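Local coordinates for transcriptional regulator (Streptococcus pneumoniae, PDB 2GNP), which probably regulates transcription, sensing a small sugar-type effector through a Rossmann-like putative sugar-binding domain, at residues I213-E216 / D217-N220. Numbering follows the deposited sequence.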
loop_
_atom_site.group_PDB
_atom_site.type_symbol
_atom_site.label_atom_id
_atom_site.label_comp_id
_atom_site.label_asym_id
_atom_site.label_seq_id
_atom_site.Cartn_x
_atom_site.Cartn_y
_atom_site.Cartn_z
ATOM N N ILE A 213 -8.820 6.736 1.490
ATOM C CA ILE A 213 -9.766 5.620 1.352
ATOM C C ILE A 213 -9.920 4.874 2.668
ATOM O O ILE A 213 -8.971 4.727 3.393
ATOM C CB ILE A 213 -9.346 4.671 0.218
ATOM C CG1 ILE A 213 -10.440 3.683 -0.155
ATOM C CG2 ILE A 213 -7.999 3.963 0.514
ATOM C CD1 ILE A 213 -10.040 2.852 -1.439
ATOM N N SER A 214 -11.142 4.458 2.977
ATOM C CA SER A 214 -11.311 3.616 4.188
ATOM C C SER A 214 -10.762 2.207 3.998
ATOM O O SER A 214 -10.696 1.695 2.879
ATOM C CB SER A 214 -12.790 3.556 4.545
ATOM O OG SER A 214 -13.550 2.789 3.615
ATOM N N LEU A 215 -10.398 1.529 5.101
ATOM C CA LEU A 215 -9.988 0.121 5.008
ATOM C C LEU A 215 -11.129 -0.745 4.436
ATOM O O LEU A 215 -10.889 -1.631 3.609
ATOM C CB LEU A 215 -9.562 -0.397 6.389
ATOM C CG LEU A 215 -8.370 0.292 7.006
ATOM C CD1 LEU A 215 -7.904 -0.468 8.250
ATOM C CD2 LEU A 215 -7.216 0.336 6.010
ATOM N N GLU A 216 -12.377 -0.425 4.829
ATOM C CA GLU A 216 -13.561 -1.068 4.272
ATOM C C GLU A 216 -13.624 -1.002 2.753
ATOM O O GLU A 216 -13.817 -2.028 2.073
ATOM C CB GLU A 216 -14.798 -0.428 4.908
ATOM C CG GLU A 216 -16.133 -0.923 4.408
ATOM C CD GLU A 216 -16.447 -2.365 4.791
ATOM O OE1 GLU A 216 -15.872 -2.933 5.789
ATOM O OE2 GLU A 216 -17.267 -2.955 4.051
ATOM N N ASP A 217 -13.380 0.181 2.198
ATOM C CA ASP A 217 -13.369 0.303 0.751
ATOM C C ASP A 217 -12.116 -0.365 0.160
ATOM O O ASP A 217 -12.217 -1.100 -0.858
ATOM C CB ASP A 217 -13.493 1.751 0.328
ATOM C CG ASP A 217 -14.926 2.293 0.530
ATOM O OD1 ASP A 217 -15.882 1.474 0.406
ATOM O OD2 ASP A 217 -15.062 3.527 0.724
ATOM N N LEU A 218 -10.958 -0.136 0.781
ATOM C CA LEU A 218 -9.736 -0.794 0.251
ATOM C C LEU A 218 -9.897 -2.295 0.115
ATOM O O LEU A 218 -9.569 -2.861 -0.929
ATOM C CB LEU A 218 -8.542 -0.471 1.151
ATOM C CG LEU A 218 -7.277 -1.193 0.718
ATOM C CD1 LEU A 218 -6.749 -0.640 -0.603
ATOM C CD2 LEU A 218 -6.218 -0.926 1.862
ATOM N N LYS A 219 -10.442 -2.920 1.141
ATOM C CA LYS A 219 -10.458 -4.370 1.212
ATOM C C LYS A 219 -11.522 -5.023 0.332
ATOM O O LYS A 219 -11.606 -6.239 0.258
ATOM C CB LYS A 219 -10.522 -4.868 2.656
ATOM C CG LYS A 219 -11.878 -4.821 3.286
ATOM C CD LYS A 219 -11.786 -4.948 4.790
ATOM C CE LYS A 219 -13.111 -5.355 5.428
ATOM N NZ LYS A 219 -13.129 -5.381 6.943
ATOM N N ASN A 220 -12.322 -4.189 -0.328
ATOM C CA ASN A 220 -13.324 -4.661 -1.278
ATOM C C ASN A 220 -13.001 -4.341 -2.737
ATOM O O ASN A 220 -13.787 -4.679 -3.631
ATOM C CB ASN A 220 -14.683 -4.100 -0.856
ATOM C CG ASN A 220 -15.297 -4.917 0.282
ATOM O OD1 ASN A 220 -15.862 -5.982 -0.006
ATOM N ND2 ASN A 220 -15.174 -4.466 1.559
HETATM O O HOH W 1 -13.380 5.350 1.250
HETATM O O HOH W 2 -16.281 -5.827 3.769
#
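Ser-214 and Asp-217 meet at the start of the short helix 215-218, a local N-cap contact on the chain that leads into strand 223-227 of the central sheet. Ser-214 OG accepts the N-H of Asp-217 at 3.0 Å; with chi1 at 71° the hydroxyl stands between its own N and carbonyl carbon, turned to the first turn, where amide hydrogens lack a helical carbonyl. Asp-217, whose negative charge suits a helix start, reaches back through a water that takes a hydrogen from Ser-214 N and gives one to Asp-217 OD2; that oxygen also forms a salt bridge with Lys-149. Ile-213 lays CG1 against Asp-217 CB at 3.6 Å, its buried branches also touching Trp-148 and Leu-89, while Leu-215 and Leu-218 turn their apolar chains to Ile-190 of strand 188-190. Regular helical bonds follow, Leu-218 N to Ser-214 O and Lys-219 N to Leu-215 O, both 2.8 Å. Farther along, Asn-220 ND2, rather than its backbone N, which bonds to Asp-217 O, donates to Glu-216 O at 2.8 Å on a nearly straight bond (179°), and a second water joins it to Glu-216 OE2. Glu-216, bent at chi2 (68°), also brings OE1 to a long salt bridge with Lys-219 NZ, 3.9 Å. A serine N-cap and a side-chain amide bonded to the carbonyl of Glu-216 thus mark a helical turn packed on strand 188-190, the antiparallel neighbour of 153-160, in a domain consistent with a Rossmann-like fold.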